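Local coordinates for F5/8 type C domain protein (Bacteroides ovatus, PDB 4ZRX), which probably hydrolyses alpha-L-fucosidic bonds, as a putative alpha-L-fucosidase with a TIM-barrel catalytic part and a carboxy-terminal F5/8 type C domain, at residues 319-324 against 425-430; 490-495 against 559-564; 52-57 against 331-336; 141-146 against 177-182. All blocks are in the same frame, centred on the assembly; numbering follows the deposited sequence.

Contact 1: residues 319-324 against 425-430; sequences VGYNSV and YKRMLR. With EDO (1,2-ethanediol), chain F.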
loop_
_atom_site.group_PDB
_atom_site.type_symbol
_atom_site.label_atom_id
_atom_site.label_comp_id
_atom_site.label_asym_id
_atom_site.label_seq_id
_atom_site.Cartn_x
_atom_site.Cartn_y
_atom_site.Cartn_z
ATOM N N VAL A 319 -5.111 -6.479 2.278
ATOM C CA VAL A 319 -5.634 -7.823 2.296
ATOM C C VAL A 319 -6.637 -7.967 3.455
ATOM O O VAL A 319 -7.683 -8.582 3.309
ATOM C CB VAL A 319 -4.516 -8.828 2.429
ATOM C CG1 VAL A 319 -5.044 -10.248 2.542
ATOM C CG2 VAL A 319 -3.637 -8.696 1.183
ATOM N N GLY A 320 -6.317 -7.359 4.593
ATOM C CA GLY A 320 -7.242 -7.367 5.710
ATOM C C GLY A 320 -8.437 -6.444 5.635
ATOM O O GLY A 320 -9.274 -6.466 6.556
ATOM N N TYR A 321 -8.506 -5.609 4.597
ATOM C CA TYR A 321 -9.577 -4.672 4.349
ATOM C C TYR A 321 -10.247 -4.974 2.999
ATOM O O TYR A 321 -10.766 -4.069 2.335
ATOM C CB TYR A 321 -9.051 -3.238 4.326
ATOM C CG TYR A 321 -8.757 -2.547 5.654
ATOM C CD1 TYR A 321 -8.893 -3.176 6.898
ATOM C CD2 TYR A 321 -8.406 -1.191 5.636
ATOM C CE1 TYR A 321 -8.614 -2.480 8.081
ATOM C CE2 TYR A 321 -8.128 -0.491 6.822
ATOM C CZ TYR A 321 -8.225 -1.152 8.005
ATOM O OH TYR A 321 -7.944 -0.517 9.212
ATOM N N ASN A 322 -10.284 -6.233 2.589
ATOM C CA ASN A 322 -11.046 -6.632 1.416
ATOM C C ASN A 322 -10.500 -6.002 0.116
ATOM O O ASN A 322 -11.298 -5.659 -0.769
ATOM C CB ASN A 322 -12.525 -6.325 1.647
ATOM C CG ASN A 322 -13.457 -6.955 0.613
ATOM O OD1 ASN A 322 -13.185 -8.007 0.035
ATOM N ND2 ASN A 322 -14.560 -6.278 0.365
ATOM N N SER A 323 -9.193 -5.834 0.049
ATOM C CA SER A 323 -8.489 -5.413 -1.175
ATOM C C SER A 323 -7.421 -6.458 -1.493
ATOM O O SER A 323 -6.911 -7.160 -0.635
ATOM C CB SER A 323 -7.819 -4.051 -1.056
ATOM O OG SER A 323 -8.800 -2.984 -1.095
ATOM N N VAL A 324 -7.017 -6.467 -2.744
ATOM C CA VAL A 324 -5.750 -7.119 -3.127
ATOM C C VAL A 324 -4.614 -6.141 -2.882
ATOM O O VAL A 324 -4.770 -4.924 -3.152
ATOM C CB VAL A 324 -5.801 -7.523 -4.643
ATOM C CG1 VAL A 324 -4.432 -7.861 -5.207
ATOM C CG2 VAL A 324 -6.735 -8.741 -4.842
ATOM N N TYR A 425 -14.570 -10.386 0.674
ATOM C CA TYR A 425 -13.673 -11.493 0.513
ATOM C C TYR A 425 -12.915 -11.869 1.771
ATOM O O TYR A 425 -12.812 -13.075 2.129
ATOM C CB TYR A 425 -12.685 -11.211 -0.628
ATOM C CG TYR A 425 -11.612 -12.234 -0.740
ATOM C CD1 TYR A 425 -11.874 -13.486 -1.207
ATOM C CD2 TYR A 425 -10.357 -11.966 -0.209
ATOM C CE1 TYR A 425 -10.863 -14.459 -1.248
ATOM C CE2 TYR A 425 -9.389 -12.891 -0.234
ATOM C CZ TYR A 425 -9.643 -14.127 -0.750
ATOM O OH TYR A 425 -8.625 -15.050 -0.714
ATOM N N LYS A 426 -12.433 -10.874 2.482
ATOM C CA LYS A 426 -11.623 -11.082 3.678
ATOM C C LYS A 426 -11.564 -9.800 4.455
ATOM O O LYS A 426 -11.292 -8.754 3.900
ATOM C CB LYS A 426 -10.250 -11.556 3.319
ATOM C CG LYS A 426 -9.359 -11.939 4.457
ATOM C CD LYS A 426 -8.123 -12.694 4.019
ATOM C CE LYS A 426 -8.483 -14.084 3.645
ATOM N NZ LYS A 426 -7.290 -14.976 3.364
ATOM N N ARG A 427 -11.763 -9.913 5.769
ATOM C CA ARG A 427 -11.642 -8.801 6.693
ATOM C C ARG A 427 -10.920 -9.321 7.931
ATOM O O ARG A 427 -11.263 -10.421 8.452
ATOM C CB ARG A 427 -13.001 -8.299 7.086
ATOM C CG ARG A 427 -13.026 -7.182 8.159
ATOM C CD ARG A 427 -12.321 -5.926 7.721
ATOM N NE ARG A 427 -12.784 -4.744 8.470
ATOM C CZ ARG A 427 -12.143 -4.149 9.474
ATOM N NH1 ARG A 427 -10.928 -4.471 9.884
ATOM N NH2 ARG A 427 -12.717 -3.087 10.018
HETATM N N MSE A 428 -9.902 -8.586 8.353
HETATM C CA MSE A 428 -9.159 -8.941 9.550
HETATM C C MSE A 428 -9.250 -7.833 10.582
HETATM O O MSE A 428 -9.252 -6.643 10.245
HETATM C CB MSE A 428 -7.726 -9.300 9.262
HETATM C CG MSE A 428 -7.668 -10.493 8.379
HETATM SE SE MSE A 428 -5.958 -11.351 8.033
HETATM C CE MSE A 428 -5.377 -10.290 6.567
ATOM N N LEU A 429 -9.339 -8.260 11.831
ATOM C CA LEU A 429 -9.447 -7.375 13.000
ATOM C C LEU A 429 -8.353 -7.695 13.968
ATOM O O LEU A 429 -8.133 -8.874 14.298
ATOM C CB LEU A 429 -10.784 -7.596 13.690
ATOM C CG LEU A 429 -12.019 -7.083 12.980
ATOM C CD1 LEU A 429 -13.232 -7.628 13.723
ATOM C CD2 LEU A 429 -11.980 -5.549 12.919
ATOM N N ARG A 430 -7.643 -6.676 14.420
ATOM C CA ARG A 430 -6.621 -6.808 15.391
ATOM C C ARG A 430 -7.066 -6.141 16.705
ATOM O O ARG A 430 -7.765 -5.114 16.715
ATOM C CB ARG A 430 -5.306 -6.215 14.891
ATOM C CG ARG A 430 -4.686 -7.051 13.780
ATOM C CD ARG A 430 -3.295 -6.624 13.399
ATOM N NE ARG A 430 -3.260 -5.296 12.778
ATOM C CZ ARG A 430 -2.132 -4.634 12.497
ATOM N NH1 ARG A 430 -0.938 -5.128 12.845
ATOM N NH2 ARG A 430 -2.172 -3.471 11.879
HETATM C C1 EDO F . -3.637 -15.263 4.157
HETATM O O1 EDO F . -4.226 -15.743 2.925
HETATM C C2 EDO F . -4.448 -14.175 4.896
HETATM O O2 EDO F . -5.485 -14.809 5.663
#

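Contact 2: residues 490-495 against 559-564; sequences IDLGKT and RFIKLE. With EDO (1,2-ethanediol), chain E.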
loop_
_atom_site.group_PDB
_atom_site.type_symbol
_atom_site.label_atom_id
_atom_site.label_comp_id
_atom_site.label_asym_id
_atom_site.label_seq_id
_atom_site.Cartn_x
_atom_site.Cartn_y
_atom_site.Cartn_z
ATOM N N ILE A 490 17.568 14.011 31.522
ATOM C CA ILE A 490 17.779 12.737 30.855
ATOM C C ILE A 490 19.079 12.087 31.345
ATOM O O ILE A 490 20.127 12.711 31.358
ATOM C CB ILE A 490 17.877 12.906 29.305
ATOM C CG1 ILE A 490 16.588 13.498 28.717
ATOM C CG2 ILE A 490 18.230 11.566 28.626
ATOM C CD1 ILE A 490 16.776 14.112 27.301
ATOM N N ASP A 491 18.970 10.826 31.743
ATOM C CA ASP A 491 20.097 9.975 32.028
ATOM C C ASP A 491 20.437 9.278 30.716
ATOM O O ASP A 491 19.637 8.475 30.219
ATOM C CB ASP A 491 19.675 8.960 33.124
ATOM C CG ASP A 491 20.740 7.928 33.440
ATOM O OD1 ASP A 491 21.748 7.815 32.716
ATOM O OD2 ASP A 491 20.563 7.187 34.437
ATOM N N LEU A 492 21.607 9.549 30.168
ATOM C CA LEU A 492 21.980 8.958 28.875
ATOM C C LEU A 492 22.373 7.479 28.935
ATOM O O LEU A 492 22.529 6.854 27.886
ATOM C CB LEU A 492 23.116 9.762 28.241
ATOM C CG LEU A 492 22.796 11.240 27.950
ATOM C CD1 LEU A 492 24.069 11.968 27.506
ATOM C CD2 LEU A 492 21.708 11.387 26.922
ATOM N N GLY A 493 22.583 6.939 30.145
ATOM C CA GLY A 493 22.740 5.493 30.337
ATOM C C GLY A 493 24.182 5.068 30.548
ATOM O O GLY A 493 24.425 3.975 31.066
ATOM N N LYS A 494 25.137 5.903 30.119
ATOM C CA LYS A 494 26.553 5.735 30.479
ATOM C C LYS A 494 27.246 7.084 30.392
ATOM O O LYS A 494 26.682 8.045 29.857
ATOM C CB LYS A 494 27.263 4.727 29.559
ATOM C CG LYS A 494 27.076 5.005 28.042
ATOM C CD LYS A 494 27.983 4.120 27.192
ATOM C CE LYS A 494 28.158 4.714 25.815
ATOM N NZ LYS A 494 28.399 3.701 24.771
ATOM N N THR A 495 28.474 7.142 30.918
ATOM C CA THR A 495 29.336 8.308 30.757
ATOM C C THR A 495 29.813 8.445 29.320
ATOM O O THR A 495 30.413 7.515 28.772
ATOM C CB THR A 495 30.606 8.173 31.645
ATOM O OG1 THR A 495 30.208 8.140 33.007
ATOM C CG2 THR A 495 31.574 9.337 31.399
ATOM N N ARG A 559 26.876 12.265 32.010
ATOM C CA ARG A 559 26.036 11.089 32.230
ATOM C C ARG A 559 24.584 11.508 32.115
ATOM O O ARG A 559 23.777 10.777 31.523
ATOM C CB ARG A 559 26.316 10.478 33.604
ATOM C CG ARG A 559 25.330 9.390 34.101
ATOM C CD ARG A 559 25.343 8.194 33.209
ATOM N NE ARG A 559 24.245 7.278 33.513
ATOM C CZ ARG A 559 24.374 6.064 34.043
ATOM N NH1 ARG A 559 25.568 5.547 34.348
ATOM N NH2 ARG A 559 23.280 5.338 34.243
ATOM N N PHE A 560 24.253 12.656 32.718
ATOM C CA PHE A 560 22.913 13.228 32.695
ATOM C C PHE A 560 22.979 14.544 31.942
ATOM O O PHE A 560 23.992 15.220 31.985
ATOM C CB PHE A 560 22.372 13.499 34.113
ATOM C CG PHE A 560 22.248 12.254 34.987
ATOM C CD1 PHE A 560 23.367 11.738 35.653
ATOM C CD2 PHE A 560 21.006 11.648 35.203
ATOM C CE1 PHE A 560 23.263 10.587 36.485
ATOM C CE2 PHE A 560 20.889 10.508 36.048
ATOM C CZ PHE A 560 22.025 9.982 36.683
ATOM N N ILE A 561 21.900 14.901 31.244
ATOM C CA ILE A 561 21.796 16.216 30.621
ATOM C C ILE A 561 20.486 16.810 31.033
ATOM O O ILE A 561 19.560 16.093 31.385
ATOM C CB ILE A 561 21.920 16.192 29.079
ATOM C CG1 ILE A 561 20.777 15.368 28.432
ATOM C CG2 ILE A 561 23.275 15.614 28.692
ATOM C CD1 ILE A 561 20.901 15.291 26.888
ATOM N N LYS A 562 20.400 18.118 30.952
ATOM C CA LYS A 562 19.203 18.862 31.334
ATOM C C LYS A 562 19.065 20.085 30.450
ATOM O O LYS A 562 20.032 20.827 30.258
ATOM C CB LYS A 562 19.266 19.290 32.824
ATOM C CG LYS A 562 18.134 20.216 33.273
ATOM C CD LYS A 562 18.113 20.459 34.785
ATOM C CE LYS A 562 19.301 21.271 35.214
ATOM N NZ LYS A 562 19.249 21.678 36.637
ATOM N N LEU A 563 17.867 20.316 29.925
ATOM C CA LEU A 563 17.578 21.527 29.151
ATOM C C LEU A 563 16.512 22.327 29.867
ATOM O O LEU A 563 15.400 21.814 30.042
ATOM C CB LEU A 563 17.112 21.188 27.715
ATOM C CG LEU A 563 16.921 22.388 26.771
ATOM C CD1 LEU A 563 18.265 22.982 26.304
ATOM C CD2 LEU A 563 16.058 22.050 25.544
ATOM N N GLU A 564 16.852 23.547 30.294
ATOM C CA GLU A 564 15.902 24.531 30.811
ATOM C C GLU A 564 15.583 25.475 29.666
ATOM O O GLU A 564 16.480 26.010 29.047
ATOM C CB GLU A 564 16.470 25.307 32.017
ATOM C CG GLU A 564 16.677 24.386 33.244
ATOM C CD GLU A 564 17.231 25.070 34.524
ATOM O OE1 GLU A 564 17.363 26.319 34.526
ATOM O OE2 GLU A 564 17.523 24.338 35.520
HETATM C C1 EDO E . 12.052 22.566 28.999
HETATM O O1 EDO E . 12.776 21.419 29.456
HETATM C C2 EDO E . 11.493 23.383 30.161
HETATM O O2 EDO E . 12.579 23.868 30.952
#

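Contact 3: residues 52-57 against 331-336; sequences INTFTG and PDRRGL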
loop_
_atom_site.group_PDB
_atom_site.type_symbol
_atom_site.label_atom_id
_atom_site.label_comp_id
_atom_site.label_asym_id
_atom_site.label_seq_id
_atom_site.Cartn_x
_atom_site.Cartn_y
_atom_site.Cartn_z
ATOM N N ILE A 52 13.443 2.924 -18.654
ATOM C CA ILE A 52 14.454 3.949 -18.834
ATOM C C ILE A 52 14.528 4.877 -17.596
ATOM O O ILE A 52 15.609 5.362 -17.264
ATOM C CB ILE A 52 14.189 4.680 -20.150
ATOM C CG1 ILE A 52 15.470 5.376 -20.642
ATOM C CG2 ILE A 52 13.020 5.579 -19.995
ATOM C CD1 ILE A 52 15.667 5.216 -22.099
ATOM N N ASN A 53 13.421 5.042 -16.877
ATOM C CA ASN A 53 13.416 5.872 -15.669
ATOM C C ASN A 53 14.368 5.340 -14.613
ATOM O O ASN A 53 14.903 6.109 -13.787
ATOM C CB ASN A 53 12.043 5.959 -15.040
ATOM C CG ASN A 53 11.054 6.740 -15.828
ATOM O OD1 ASN A 53 11.325 7.307 -16.884
ATOM N ND2 ASN A 53 9.860 6.766 -15.310
ATOM N N THR A 54 14.587 4.017 -14.603
ATOM C CA THR A 54 15.526 3.431 -13.676
ATOM C C THR A 54 16.930 4.024 -13.877
ATOM O O THR A 54 17.704 4.147 -12.915
ATOM C CB THR A 54 15.601 1.905 -13.897
ATOM O OG1 THR A 54 14.286 1.349 -13.856
ATOM C CG2 THR A 54 16.505 1.219 -12.885
ATOM N N PHE A 55 17.246 4.370 -15.129
ATOM C CA PHE A 55 18.575 4.855 -15.523
ATOM C C PHE A 55 18.712 6.364 -15.513
ATOM O O PHE A 55 19.845 6.878 -15.490
ATOM C CB PHE A 55 18.990 4.246 -16.863
ATOM C CG PHE A 55 19.106 2.764 -16.765
ATOM C CD1 PHE A 55 20.280 2.166 -16.358
ATOM C CD2 PHE A 55 17.977 1.978 -16.948
ATOM C CE1 PHE A 55 20.361 0.771 -16.191
ATOM C CE2 PHE A 55 18.037 0.608 -16.744
ATOM C CZ PHE A 55 19.229 0.009 -16.354
ATOM N N THR A 56 17.589 7.081 -15.557
ATOM C CA THR A 56 17.652 8.533 -15.482
ATOM C C THR A 56 17.432 9.095 -14.083
ATOM O O THR A 56 17.721 10.269 -13.831
ATOM C CB THR A 56 16.567 9.167 -16.377
ATOM O OG1 THR A 56 15.260 8.736 -15.953
ATOM C CG2 THR A 56 16.789 8.803 -17.782
ATOM N N GLY A 57 16.864 8.292 -13.200
ATOM C CA GLY A 57 16.506 8.711 -11.865
ATOM C C GLY A 57 15.199 9.461 -11.773
ATOM O O GLY A 57 14.935 10.059 -10.780
ATOM N N PRO A 331 13.383 -3.162 -9.734
ATOM C CA PRO A 331 14.747 -3.581 -10.050
ATOM C C PRO A 331 15.645 -2.378 -10.309
ATOM O O PRO A 331 15.202 -1.343 -10.804
ATOM C CB PRO A 331 14.578 -4.445 -11.289
ATOM C CG PRO A 331 13.165 -4.948 -11.210
ATOM C CD PRO A 331 12.390 -3.751 -10.658
ATOM N N ASP A 332 16.917 -2.523 -9.968
ATOM C CA ASP A 332 17.875 -1.446 -10.045
ATOM C C ASP A 332 18.642 -1.367 -11.393
ATOM O O ASP A 332 18.224 -2.000 -12.390
ATOM C CB ASP A 332 18.814 -1.586 -8.837
ATOM C CG ASP A 332 19.763 -2.734 -8.926
ATOM O OD1 ASP A 332 19.848 -3.436 -9.949
ATOM O OD2 ASP A 332 20.488 -2.899 -7.898
ATOM N N ARG A 333 19.723 -0.564 -11.429
ATOM C CA ARG A 333 20.471 -0.385 -12.692
ATOM C C ARG A 333 21.329 -1.592 -13.066
ATOM O O ARG A 333 21.825 -1.679 -14.201
ATOM C CB ARG A 333 21.306 0.877 -12.658
ATOM C CG ARG A 333 20.478 2.112 -12.560
ATOM C CD ARG A 333 21.323 3.374 -12.649
ATOM N NE ARG A 333 20.500 4.551 -12.366
ATOM C CZ ARG A 333 20.948 5.791 -12.268
ATOM N NH1 ARG A 333 22.243 6.046 -12.484
ATOM N NH2 ARG A 333 20.093 6.773 -11.960
ATOM N N ARG A 334 21.496 -2.544 -12.141
ATOM C CA ARG A 334 22.050 -3.863 -12.494
ATOM C C ARG A 334 21.007 -4.730 -13.173
ATOM O O ARG A 334 21.323 -5.746 -13.783
ATOM C CB ARG A 334 22.559 -4.582 -11.248
ATOM C CG ARG A 334 23.625 -3.811 -10.546
ATOM C CD ARG A 334 24.001 -4.506 -9.249
ATOM N NE ARG A 334 22.936 -4.381 -8.259
ATOM C CZ ARG A 334 22.893 -4.983 -7.071
ATOM N NH1 ARG A 334 23.888 -5.716 -6.622
ATOM N NH2 ARG A 334 21.850 -4.794 -6.300
ATOM N N GLY A 335 19.734 -4.332 -13.081
ATOM C CA GLY A 335 18.644 -5.253 -13.410
ATOM C C GLY A 335 18.391 -6.353 -12.382
ATOM O O GLY A 335 18.020 -7.472 -12.736
ATOM N N LEU A 336 18.531 -6.005 -11.111
ATOM C CA LEU A 336 18.358 -6.923 -9.985
ATOM C C LEU A 336 17.481 -6.252 -8.934
ATOM O O LEU A 336 17.474 -5.026 -8.795
ATOM C CB LEU A 336 19.724 -7.181 -9.340
ATOM C CG LEU A 336 20.754 -7.940 -10.184
ATOM C CD1 LEU A 336 22.089 -7.996 -9.393
ATOM C CD2 LEU A 336 20.251 -9.283 -10.481
HETATM O O HOH W 1 13.361 0.544 -11.387
HETATM O O HOH W 2 17.887 5.792 -10.382
#

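Contact 4: residues 141-146 against 177-182; sequences FGVYLS and GEVHEV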
loop_
_atom_site.group_PDB
_atom_site.type_symbol
_atom_site.label_atom_id
_atom_site.label_comp_id
_atom_site.label_asym_id
_atom_site.label_seq_id
_atom_site.Cartn_x
_atom_site.Cartn_y
_atom_site.Cartn_z
ATOM N N PHE A 141 1.607 -13.837 -14.427
ATOM C CA PHE A 141 2.272 -12.728 -15.138
ATOM C C PHE A 141 1.218 -11.767 -15.531
ATOM O O PHE A 141 0.154 -12.148 -16.101
ATOM C CB PHE A 141 2.962 -13.372 -16.368
ATOM C CG PHE A 141 3.541 -12.435 -17.352
ATOM C CD1 PHE A 141 4.748 -11.862 -17.122
ATOM C CD2 PHE A 141 2.907 -12.217 -18.544
ATOM C CE1 PHE A 141 5.362 -11.050 -18.124
ATOM C CE2 PHE A 141 3.472 -11.388 -19.532
ATOM C CZ PHE A 141 4.701 -10.821 -19.319
ATOM N N GLY A 142 1.533 -10.498 -15.343
ATOM C CA GLY A 142 0.686 -9.422 -15.769
ATOM C C GLY A 142 1.499 -8.308 -16.409
ATOM O O GLY A 142 2.702 -8.227 -16.219
ATOM N N VAL A 143 0.832 -7.464 -17.196
ATOM C CA VAL A 143 1.456 -6.351 -17.866
ATOM C C VAL A 143 0.785 -5.007 -17.615
ATOM O O VAL A 143 -0.421 -4.899 -17.639
ATOM C CB VAL A 143 1.634 -6.569 -19.384
ATOM C CG1 VAL A 143 2.531 -7.785 -19.621
ATOM C CG2 VAL A 143 0.312 -6.743 -20.028
ATOM N N TYR A 144 1.624 -3.989 -17.470
ATOM C CA TYR A 144 1.267 -2.571 -17.363
ATOM C C TYR A 144 1.692 -1.971 -18.699
ATOM O O TYR A 144 2.850 -2.069 -19.085
ATOM C CB TYR A 144 2.016 -1.940 -16.208
ATOM C CG TYR A 144 1.922 -0.449 -16.038
ATOM C CD1 TYR A 144 2.534 0.420 -16.893
ATOM C CD2 TYR A 144 1.333 0.088 -14.902
ATOM C CE1 TYR A 144 2.460 1.764 -16.712
ATOM C CE2 TYR A 144 1.306 1.434 -14.674
ATOM C CZ TYR A 144 1.877 2.300 -15.602
ATOM O OH TYR A 144 1.858 3.654 -15.505
ATOM N N LEU A 145 0.724 -1.392 -19.405
ATOM C CA LEU A 145 0.992 -0.771 -20.698
ATOM C C LEU A 145 0.379 0.618 -20.635
ATOM O O LEU A 145 -0.838 0.772 -20.724
ATOM C CB LEU A 145 0.418 -1.613 -21.841
ATOM C CG LEU A 145 0.602 -1.019 -23.234
ATOM C CD1 LEU A 145 2.045 -1.130 -23.701
ATOM C CD2 LEU A 145 -0.330 -1.669 -24.239
ATOM N N SER A 146 1.224 1.648 -20.485
ATOM C CA SER A 146 0.693 3.011 -20.218
ATOM C C SER A 146 -0.161 3.573 -21.357
ATOM O O SER A 146 0.352 3.704 -22.501
ATOM C CB SER A 146 1.815 3.963 -19.884
ATOM O OG SER A 146 1.354 5.261 -19.677
ATOM N N GLY A 177 2.808 -15.861 -23.551
ATOM C CA GLY A 177 2.020 -16.797 -22.765
ATOM C C GLY A 177 0.802 -16.146 -22.105
ATOM O O GLY A 177 0.342 -15.102 -22.513
ATOM N N GLU A 178 0.321 -16.772 -21.045
ATOM C CA GLU A 178 -0.883 -16.348 -20.368
ATOM C C GLU A 178 -0.612 -15.115 -19.511
ATOM O O GLU A 178 0.412 -15.036 -18.837
ATOM C CB GLU A 178 -1.397 -17.469 -19.438
ATOM C CG GLU A 178 -2.017 -18.677 -20.031
ATOM C CD GLU A 178 -2.772 -19.461 -18.931
ATOM O OE1 GLU A 178 -2.546 -19.229 -17.681
ATOM O OE2 GLU A 178 -3.651 -20.200 -19.335
ATOM N N VAL A 179 -1.565 -14.202 -19.552
ATOM C CA VAL A 179 -1.503 -12.939 -18.887
ATOM C C VAL A 179 -2.744 -12.832 -17.992
ATOM O O VAL A 179 -3.872 -12.980 -18.491
ATOM C CB VAL A 179 -1.506 -11.774 -19.872
ATOM C CG1 VAL A 179 -1.587 -10.451 -19.155
ATOM C CG2 VAL A 179 -0.285 -11.825 -20.761
ATOM N N HIS A 180 -2.544 -12.618 -16.698
ATOM C CA HIS A 180 -3.659 -12.587 -15.746
ATOM C C HIS A 180 -4.193 -11.189 -15.419
ATOM O O HIS A 180 -5.308 -11.072 -14.921
ATOM C CB HIS A 180 -3.314 -13.346 -14.501
ATOM C CG HIS A 180 -3.504 -14.826 -14.622
ATOM N ND1 HIS A 180 -2.572 -15.661 -15.219
ATOM C CD2 HIS A 180 -4.548 -15.618 -14.273
ATOM C CE1 HIS A 180 -3.028 -16.907 -15.214
ATOM N NE2 HIS A 180 -4.217 -16.901 -14.634
ATOM N N GLU A 181 -3.423 -10.144 -15.689
ATOM C CA GLU A 181 -3.881 -8.793 -15.396
ATOM C C GLU A 181 -3.226 -7.849 -16.384
ATOM O O GLU A 181 -2.025 -7.999 -16.640
ATOM C CB GLU A 181 -3.552 -8.387 -13.922
ATOM C CG GLU A 181 -3.991 -6.976 -13.493
ATOM C CD GLU A 181 -4.013 -6.724 -11.995
ATOM O OE1 GLU A 181 -3.868 -7.670 -11.219
ATOM O OE2 GLU A 181 -4.291 -5.554 -11.607
ATOM N N VAL A 182 -4.010 -6.888 -16.881
ATOM C CA VAL A 182 -3.580 -5.823 -17.761
ATOM C C VAL A 182 -3.926 -4.503 -17.111
ATOM O O VAL A 182 -5.104 -4.248 -16.814
ATOM C CB VAL A 182 -4.264 -5.893 -19.157
ATOM C CG1 VAL A 182 -3.772 -4.813 -20.028
ATOM C CG2 VAL A 182 -3.945 -7.257 -19.781
HETATM O O HOH W 3 0.021 -15.619 -16.041
#

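Contact 1: residues 319-324 against 425-430
Here the probably catalytic TIM barrel is joined to the beta-sheet part that follows it: the type I beta turn from V319 to N322, which leads into barrel strand 324-328, docks on strand 427-431, an outermost strand of a four-stranded antiparallel sheet. A single bridge, Y321 with R427, pairs the backbones. It rests on the nearly straight bond from M428 N to G320 O, 2.8 Å long (N-H...O 167°). G320 O also takes a CA-H...O contact from R427 CA at 3.3 Å.

At the other end of the turn, N322 lends its side chain. With CG anti to the backbone N (chi1 -168°), N322 OD1 is carried to Y425 N at 2.8 Å; this donor stands above the amide plane, not on a lone pair. The other amide atom, ND2, bonds E238 O. K426 sends its ammonium group away from the turn, to a salt bridge with E43 and a weak bond with a 1,2-ethanediol molecule, probably from the crystallisation liquor.

R427 bends back at its second torsion and runs alongside Y321, the ring and guanidinium planes 74° apart. R427 NH1 lies 3.5 Å from Y321 CE1 and also gives a weak bond to M428 O.

Contact 2: residues 490-495 against 559-564
D491 OD1 is held from opposite faces of its carboxylate plane: R559 NE approaches on one side at 2.7 Å, on the syn side of the oxygen, and G493 N on the other at 2.8 Å, closing an Asx turn. R559 NH2 reaches D491 OD2 on its syn lone pair at 3.3 Å, making the salt bridge a side-on grip by two nitrogens. Over the centre of one guanidinium face sits G493 O, 3.5 Å above the plane.

R559 and F560 form a classic beta bulge opposite S523 in the beta-sandwich of the F5/8 type C domain. Past it, I490 and I561 are an antiparallel hydrogen-bonded pair, and L492 N bonds R559 O at 2.8 Å. The F560 ring lies against D491, CE2 being 3.5 Å from D491 CB. On the buried face, the L492 side chain lies roughly perpendicular to that of I561, L492 CD1 3.9 Å from I561 CG2, and I561 packs on I580 and V582 of strand 580-584.

A methionine in place of R559 would probably leave the D491 carboxylate without its counter-charge and less fixed beside F560. With an arginine and a backbone N-H both donating to it, D491 is likely to stay ionised.

Contact 3: residues 52-57 against 331-336
At the C-terminal ends of two paired TIM-barrel strands, T54 and F55, in the short helix 52-56 that follows strand 44-48, meet R333, in the type I turn D332-G335 after strand 324-328. R333 stretches from CG to NE across the end of the helix. Its NE donates to T54 O at 2.9 Å (N-H...O 152°), in the carbonyl plane and on a lone pair, while F55 O lies 3.5 Å above the centre of the guanidinium face.

The F55 ring and the R333 chain run antiparallel past one another, ring and guanidinium planes 30° apart. F55 CE1 lies 3.5 Å from R333 O, near the ring plane, and 3.7 Å from R333 CB; F70 meets the ring too, its plane steeply inclined. A serine at F55 would probably strip the methylenes of R333 of their apolar neighbour and let the arginine stem swing off T54 O.

The turn is stiffened from within by D332: OD1 accepts L336 N, and OD2 takes both NE and NH2 of R334, whose NH1 continues to E339.

T54 adds its methyl, CG2 against P331 O at 3.5 Å, and its OG1 bonds G51 N. Two waters complete the join: one accepts from T54 OG1 and donates to P331 O, and the other donates to T54 O and accepts from R333 NH2 at 2.9 Å.

Contact 4: residues 141-146 against 177-182
F141 meets V179 at a slant, turning a ring edge to it: CD2 lies 3.9 Å from V179 CG2, and E178 O sits near the ring plane on the same edge. That edge is swung over by a first torsion that sets CG anti to the backbone N (chi1 172°). Further along, V143 CG2 faces two valine methyls of the other segment, V179 CG1 and V182 CG2, each 4.3 Å from it, so the apolar branches gather on one side of the parallel pair formed by V143 and V182.

On the face that carries the E181 side chain, G142 has none of its own. Its CA comes 3.2 Å from E181 O, and a CB here would run into that oxygen, so glycine permits the close approach. The segments are tied by H180 N, in the loop just before strand 181-184, bonding F141 O (2.8 Å, 169°), and by V143 N bonding E181 O at 3.0 Å. A water in the plane of the H180 ring, 2.7 Å from ND1, also accepts from F141 N and donates to E178 O, knitting the loop to the start of the strand.

The pair closes the beta-alpha-beta unit of strand 140-145, helix 158-174 and strand 181-184 in the barrel. Strand 91-97 flanks 140-145 and strand 216-219 flanks 181-184, while F141 packs against V127, L130 and C134 of helix 126-137.

In the fold
Contacts 1, 3 and 4 all involve the barrel. Contacts 1 and 3 flank the same strand, 324-328: contact 1 uses the chain entering it and contact 3 the chain leaving it, their centres about 33 Å apart. Contact 3 thus lies at the C-terminal ends of the strands, where TIM-barrel enzymes keep their active sites, whereas contact 1 joins the opposite end to the next sheets. Contact 4 belongs to the barrel wall, about 6 Å from contact 1 and 9 Å from contact 3 between nearest atoms. Contact 2 stands apart in the F5/8 type C domain, its nearest atoms about 30 Å from contact 1 and 46 Å from contact 4.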